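Local atomic coordinates of BpsB (PgaB), Poly-beta-1,6-N-acetyl-D-glucosamine N-deacetylase (Bordetella bronchiseptica RB50, PDB entry 5BU6), a protein that removes acetyl groups from poly-beta-1,6-N-acetyl-D-glucosamine as a family 4 carbohydrate esterase and is required for biofilm formation in this bacterium. Residues His156-Gly161 with Arg193-Gln198; Ile218-Gly223 with Asp228-Ala233. The protein carries 5 engineered substitutions. All coordinates share one frame; numbering follows the deposited sequence.

Interaction 1: His156-Gly161 with Arg193-Gln198. With NI (nickel (II) ion), chain C.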
loop_
_atom_site.group_PDB
_atom_site.type_symbol
_atom_site.label_atom_id
_atom_site.label_comp_id
_atom_site.label_asym_id
_atom_site.label_seq_id
_atom_site.Cartn_x
_atom_site.Cartn_y
_atom_site.Cartn_z
ATOM N N HIS A 156 -8.402 -5.663 3.061
ATOM C CA HIS A 156 -9.738 -5.263 3.509
ATOM C C HIS A 156 -9.647 -4.833 4.966
ATOM O O HIS A 156 -9.869 -3.687 5.286
ATOM C CB HIS A 156 -10.758 -6.402 3.341
ATOM C CG HIS A 156 -12.154 -6.040 3.760
ATOM N ND1 HIS A 156 -12.857 -5.002 3.190
ATOM C CD2 HIS A 156 -12.969 -6.575 4.700
ATOM C CE1 HIS A 156 -14.048 -4.917 3.755
ATOM N NE2 HIS A 156 -14.140 -5.857 4.681
ATOM N N ASN A 157 -9.287 -5.760 5.836
ATOM C CA ASN A 157 -9.201 -5.465 7.260
ATOM C C ASN A 157 -7.943 -6.061 7.892
ATOM O O ASN A 157 -7.993 -6.651 8.949
ATOM C CB ASN A 157 -10.456 -5.980 7.967
ATOM C CG ASN A 157 -10.602 -5.449 9.374
ATOM O OD1 ASN A 157 -10.040 -4.401 9.727
ATOM N ND2 ASN A 157 -11.353 -6.174 10.193
ATOM N N LEU A 158 -6.801 -5.927 7.227
ATOM C CA LEU A 158 -5.558 -6.426 7.820
ATOM C C LEU A 158 -4.666 -5.283 8.275
ATOM O O LEU A 158 -3.526 -5.509 8.673
ATOM C CB LEU A 158 -4.801 -7.299 6.826
ATOM C CG LEU A 158 -5.576 -8.528 6.363
ATOM C CD1 LEU A 158 -4.741 -9.253 5.336
ATOM C CD2 LEU A 158 -5.919 -9.442 7.522
ATOM N N HIS A 159 -5.177 -4.060 8.195
ATOM C CA HIS A 159 -4.366 -2.888 8.541
ATOM C C HIS A 159 -4.517 -2.580 10.034
ATOM O O HIS A 159 -4.917 -1.480 10.425
ATOM C CB HIS A 159 -4.771 -1.691 7.662
ATOM C CG HIS A 159 -3.676 -0.679 7.475
ATOM N ND1 HIS A 159 -3.031 -0.075 8.530
ATOM C CD2 HIS A 159 -3.135 -0.147 6.356
ATOM C CE1 HIS A 159 -2.127 0.770 8.073
ATOM N NE2 HIS A 159 -2.166 0.745 6.755
ATOM N N ARG A 160 -4.205 -3.570 10.869
ATOM C CA ARG A 160 -4.378 -3.433 12.304
ATOM C C ARG A 160 -3.628 -4.534 13.014
ATOM O O ARG A 160 -3.126 -5.467 12.376
ATOM C CB ARG A 160 -5.857 -3.502 12.674
ATOM C CG ARG A 160 -6.458 -4.825 12.251
ATOM C CD ARG A 160 -7.941 -4.976 12.500
ATOM N NE ARG A 160 -8.366 -6.223 11.863
ATOM C CZ ARG A 160 -8.520 -7.391 12.483
ATOM N NH1 ARG A 160 -8.884 -8.459 11.785
ATOM N NH2 ARG A 160 -8.335 -7.498 13.796
ATOM N N GLY A 161 -3.567 -4.428 14.331
ATOM C CA GLY A 161 -2.938 -5.446 15.142
ATOM C C GLY A 161 -3.962 -6.440 15.637
ATOM O O GLY A 161 -5.123 -6.088 15.838
ATOM N N ARG A 193 -5.077 -19.211 6.661
ATOM C CA ARG A 193 -5.071 -19.014 5.211
ATOM C C ARG A 193 -6.417 -18.507 4.728
ATOM O O ARG A 193 -6.484 -17.569 3.930
ATOM C CB ARG A 193 -4.718 -20.325 4.493
ATOM C CG ARG A 193 -3.236 -20.626 4.448
ATOM C CD ARG A 193 -2.949 -22.009 3.832
ATOM N NE ARG A 193 -1.533 -22.131 3.515
ATOM C CZ ARG A 193 -1.006 -21.844 2.328
ATOM N NH1 ARG A 193 -1.788 -21.441 1.334
ATOM N NH2 ARG A 193 0.301 -21.973 2.132
ATOM N N ALA A 194 -7.484 -19.133 5.221
ATOM C CA ALA A 194 -8.853 -18.753 4.856
ATOM C C ALA A 194 -9.154 -17.288 5.193
ATOM O O ALA A 194 -9.729 -16.557 4.378
ATOM C CB ALA A 194 -9.849 -19.663 5.538
ATOM N N ARG A 195 -8.768 -16.855 6.392
ATOM C CA ARG A 195 -9.008 -15.471 6.790
ATOM C C ARG A 195 -8.284 -14.506 5.855
ATOM O O ARG A 195 -8.895 -13.562 5.338
ATOM C CB ARG A 195 -8.583 -15.245 8.249
ATOM C CG ARG A 195 -8.750 -13.809 8.760
ATOM C CD ARG A 195 -8.520 -13.716 10.285
ATOM N NE ARG A 195 -7.181 -14.165 10.685
ATOM C CZ ARG A 195 -6.083 -13.419 10.587
ATOM N NH1 ARG A 195 -6.160 -12.184 10.116
ATOM N NH2 ARG A 195 -4.909 -13.901 10.967
ATOM N N VAL A 196 -6.994 -14.731 5.614
ATOM C CA VAL A 196 -6.253 -13.834 4.735
ATOM C C VAL A 196 -6.785 -13.886 3.298
ATOM O O VAL A 196 -6.914 -12.847 2.648
ATOM C CB VAL A 196 -4.751 -14.152 4.722
ATOM C CG1 VAL A 196 -4.041 -13.283 3.720
ATOM C CG2 VAL A 196 -4.157 -13.972 6.123
ATOM N N ARG A 197 -7.104 -15.083 2.800
ATOM C CA ARG A 197 -7.673 -15.191 1.449
ATOM C C ARG A 197 -8.971 -14.413 1.265
ATOM O O ARG A 197 -9.110 -13.649 0.317
ATOM C CB ARG A 197 -7.932 -16.649 1.075
ATOM C CG ARG A 197 -8.059 -16.843 -0.429
ATOM C CD ARG A 197 -8.401 -18.282 -0.774
ATOM N NE ARG A 197 -7.317 -19.211 -0.470
ATOM C CZ ARG A 197 -7.292 -20.017 0.586
ATOM N NH1 ARG A 197 -8.292 -20.007 1.452
ATOM N NH2 ARG A 197 -6.264 -20.840 0.775
ATOM N N GLN A 198 -9.919 -14.625 2.171
ATOM C CA GLN A 198 -11.197 -13.929 2.116
ATOM C C GLN A 198 -11.005 -12.423 2.195
ATOM O O GLN A 198 -11.673 -11.678 1.483
ATOM C CB GLN A 198 -12.116 -14.407 3.245
ATOM C CG GLN A 198 -13.502 -13.782 3.238
ATOM C CD GLN A 198 -14.430 -14.396 2.201
ATOM O OE1 GLN A 198 -14.273 -14.177 0.998
ATOM N NE2 GLN A 198 -15.412 -15.162 2.667
HETATM NI NI NI C . -0.924 1.770 5.443
HETATM O O HOH W 1 0.328 2.974 4.218
HETATM O O HOH W 2 -0.344 3.230 6.937
#
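Leu158 meets Arg195 and Val196 where a metal-binding loop of the polysaccharide deacetylase fold lies against helix 189-211. The loop follows strand 149-153 and carries His159, which together with His154 and Asp84 holds the nickel ion.

The van der Waals contact rests on the two methyl branches of Leu158. CD1 reaches Val196 CG1 at 4.4 Å, a light apolar touch, while CD2 comes within 3.8 Å of Arg195 NH1, approaching the guanidinium at a slant. Leu158 CG stands anti to its own carbonyl carbon (chi1 -60°), and the extended second torsion directs the branched end at the helix. On the other side, the chain of Arg195 bends at its third torsion (chi3 59°), bringing its charged end back beside the loop although its root does not face it.

Polar interactions are arranged around this small patch. Arg195 NE forms a salt bridge with Glu187, which helps to hold the guanidinium alongside Leu158. Arg160 NH1 approaches Arg195 NH1 to 4.9 Å, a like-charge approach that the Glu187 carboxylate on Arg195 probably offsets. Arg160 is tethered to its own loop: its NE donates to Asn157 O at 3.0 Å, coming in above the carbonyl plane. One turn further along the helix, the carboxylate of Asp199 accepts the backbone N-H groups of both His156 and Asn157, adding a polar anchor between loop and helix.

Metal coordination belongs to the side of the loop turned from the helix. His159 is the centre of an inverse gamma turn; its imidazole lies on the nickel side of the loop, while the preceding Leu158 packs on the helix. His159 NE2 binds the nickel at 2.1 Å, and water 2, itself a nickel ligand, lies in the plane of the imidazole at its edge.

Interaction 2: Ile218-Gly223 with Asp228-Ala233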
loop_
_atom_site.group_PDB
_atom_site.type_symbol
_atom_site.label_atom_id
_atom_site.label_comp_id
_atom_site.label_asym_id
_atom_site.label_seq_id
_atom_site.Cartn_x
_atom_site.Cartn_y
_atom_site.Cartn_z
ATOM N N ILE A 218 -1.055 -6.004 -4.236
ATOM C CA ILE A 218 -1.325 -5.811 -2.806
ATOM C C ILE A 218 -0.158 -5.103 -2.165
ATOM O O ILE A 218 1.015 -5.481 -2.366
ATOM C CB ILE A 218 -1.576 -7.160 -2.076
ATOM C CG1 ILE A 218 -1.549 -6.975 -0.561
ATOM C CG2 ILE A 218 -0.523 -8.191 -2.439
ATOM C CD1 ILE A 218 -2.783 -6.340 -0.020
ATOM N N VAL A 219 -0.456 -4.042 -1.427
ATOM C CA VAL A 219 0.542 -3.379 -0.601
ATOM C C VAL A 219 0.305 -3.852 0.814
ATOM O O VAL A 219 -0.709 -3.505 1.405
ATOM C CB VAL A 219 0.433 -1.836 -0.635
ATOM C CG1 VAL A 219 1.533 -1.201 0.282
ATOM C CG2 VAL A 219 0.562 -1.314 -2.069
ATOM N N TRP A 220 1.218 -4.652 1.345
ATOM C CA TRP A 220 1.016 -5.276 2.639
ATOM C C TRP A 220 1.105 -4.230 3.756
ATOM O O TRP A 220 2.117 -3.570 3.879
ATOM C CB TRP A 220 2.072 -6.375 2.846
ATOM C CG TRP A 220 1.934 -7.549 1.862
ATOM C CD1 TRP A 220 2.764 -7.852 0.797
ATOM C CD2 TRP A 220 0.934 -8.566 1.891
ATOM N NE1 TRP A 220 2.318 -8.991 0.159
ATOM C CE2 TRP A 220 1.195 -9.450 0.807
ATOM C CE3 TRP A 220 -0.177 -8.817 2.721
ATOM C CZ2 TRP A 220 0.397 -10.561 0.544
ATOM C CZ3 TRP A 220 -0.971 -9.928 2.453
ATOM C CH2 TRP A 220 -0.685 -10.779 1.366
ATOM N N PRO A 221 0.051 -4.106 4.585
ATOM C CA PRO A 221 0.176 -3.238 5.764
ATOM C C PRO A 221 1.379 -3.596 6.609
ATOM O O PRO A 221 1.637 -4.786 6.827
ATOM C CB PRO A 221 -1.128 -3.500 6.531
ATOM C CG PRO A 221 -2.125 -3.819 5.433
ATOM C CD PRO A 221 -1.313 -4.637 4.428
ATOM N N TYR A 222 2.101 -2.567 7.062
ATOM C CA TYR A 222 3.247 -2.731 7.928
ATOM C C TYR A 222 4.337 -3.597 7.285
ATOM O O TYR A 222 5.242 -4.042 7.973
ATOM C CB TYR A 222 2.828 -3.334 9.271
ATOM C CG TYR A 222 1.565 -2.721 9.833
ATOM C CD1 TYR A 222 1.550 -1.408 10.288
ATOM C CD2 TYR A 222 0.384 -3.455 9.907
ATOM C CE1 TYR A 222 0.398 -0.841 10.800
ATOM C CE2 TYR A 222 -0.774 -2.900 10.424
ATOM C CZ TYR A 222 -0.759 -1.594 10.868
ATOM O OH TYR A 222 -1.897 -1.031 11.378
ATOM N N GLY A 223 4.256 -3.809 5.973
ATOM C CA GLY A 223 5.180 -4.696 5.280
ATOM C C GLY A 223 5.099 -6.145 5.742
ATOM O O GLY A 223 6.034 -6.930 5.537
ATOM N N ASP A 228 2.879 -18.031 3.431
ATOM C CA ASP A 228 1.451 -18.338 3.347
ATOM C C ASP A 228 0.648 -17.196 2.716
ATOM O O ASP A 228 -0.236 -17.439 1.899
ATOM C CB ASP A 228 0.893 -18.671 4.732
ATOM C CG ASP A 228 1.435 -19.989 5.281
ATOM O OD1 ASP A 228 1.580 -20.954 4.497
ATOM O OD2 ASP A 228 1.719 -20.057 6.498
ATOM N N THR A 229 0.946 -15.951 3.087
ATOM C CA THR A 229 0.181 -14.849 2.532
ATOM C C THR A 229 0.515 -14.637 1.058
ATOM O O THR A 229 -0.349 -14.231 0.292
ATOM C CB THR A 229 0.401 -13.521 3.304
ATOM O OG1 THR A 229 1.732 -13.047 3.098
ATOM C CG2 THR A 229 0.170 -13.717 4.782
ATOM N N ASP A 230 1.754 -14.905 0.658
ATOM C CA ASP A 230 2.125 -14.722 -0.744
ATOM C C ASP A 230 1.425 -15.764 -1.610
ATOM O O ASP A 230 0.973 -15.470 -2.714
ATOM C CB ASP A 230 3.641 -14.792 -0.919
ATOM C CG ASP A 230 4.354 -13.612 -0.249
ATOM O OD1 ASP A 230 3.672 -12.607 0.048
ATOM O OD2 ASP A 230 5.574 -13.690 -0.008
ATOM N N GLN A 231 1.309 -16.973 -1.085
ATOM C CA GLN A 231 0.652 -18.056 -1.810
ATOM C C GLN A 231 -0.838 -17.769 -1.971
ATOM O O GLN A 231 -1.424 -17.978 -3.026
ATOM C CB GLN A 231 0.861 -19.373 -1.077
ATOM C CG GLN A 231 0.300 -20.567 -1.806
ATOM C CD GLN A 231 0.391 -21.824 -0.968
ATOM O OE1 GLN A 231 1.275 -21.951 -0.116
ATOM N NE2 GLN A 231 -0.531 -22.757 -1.190
ATOM N N VAL A 232 -1.441 -17.270 -0.904
ATOM C CA VAL A 232 -2.847 -16.941 -0.899
ATOM C C VAL A 232 -3.144 -15.735 -1.809
ATOM O O VAL A 232 -4.147 -15.712 -2.511
ATOM C CB VAL A 232 -3.312 -16.662 0.548
ATOM C CG1 VAL A 232 -4.456 -15.723 0.568
ATOM C CG2 VAL A 232 -3.642 -17.966 1.255
ATOM N N ALA A 233 -2.268 -14.737 -1.798
ATOM C CA ALA A 233 -2.414 -13.594 -2.704
ATOM C C ALA A 233 -2.410 -14.077 -4.159
ATOM O O ALA A 233 -3.190 -13.605 -4.983
ATOM C CB ALA A 233 -1.301 -12.585 -2.469
HETATM O O HOH W 3 3.402 -10.648 -2.079
#
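The indole of Trp220 packs its six-membered ring against Thr229, and this is the tight part of the contact. Trp220 CH2 is 3.5 Å from Thr229 CB, and the same ring carbon lies 3.6 Å from Thr229 O. The hydroxyl OG1 of Thr229 sits 3.7 Å above one face of the indole, displaced toward its rim. It takes that place because chi1 of 69° sets OG1 between the backbone N and the carbonyl carbon; the hydroxyl is also bonded to the backbone N of Asn226, just ahead of the segment. The opposite face is covered from within its own segment by Ile218 CG1, 3.8 Å above the plane and over the ring centre, which leaves the indole sandwiched between strand and helix. Ala233 CB adds a looser apolar touch at 4.0 Å from Trp220 CZ2.

Strand 217-219, helix 227-235 and strand 240-242 form a beta-alpha-beta unit, and Trp220, just after its first strand, reaches across to its helix. Beyond Trp220 the chain reverses in a beta turn closed by Gly223 N bonding to Trp220 O. The nearest atom of the Trp220 side chain is about 9 Å from the nickel, and Val219 O accepts a hydrogen bond from ND1 of the nickel ligand His154, so the strand end probably helps to orient this metal ligand.

Packing is looser along the pyrrole side of the indole. Trp220 NE1 and Asp230 OD1 stand 3.9 Å apart without bonding directly, their ring and carboxylate planes inclined by 50°. Water 3 spans them instead: lying in the indole plane, it accepts from Trp220 NE1 at 3.0 Å and donates to Asp230 OD1, while Asp230 OD2 is held by Gln257.

Interactions 1 and 2 come in series along the chain, with centres 9 Å apart on the same side of the molecule's centre. Helix 189-211, which supplies the second segment of interaction 1, is followed in the chain by strand 217-219 of interaction 2. It also packs against helix 227-235: Arg193 NH2 forms a salt bridge with Asp228 OD1 at 2.9 Å, and Val232 presses on the backbone of Arg197. Segments 156-161 and 218-223 converge near the nickel, where the rings of His159 and Tyr222 meet edge-to-face. Neighbouring helices thus pack behind two adjoining segments near the metal centre, consistent with their holding the deacetylase site in shape.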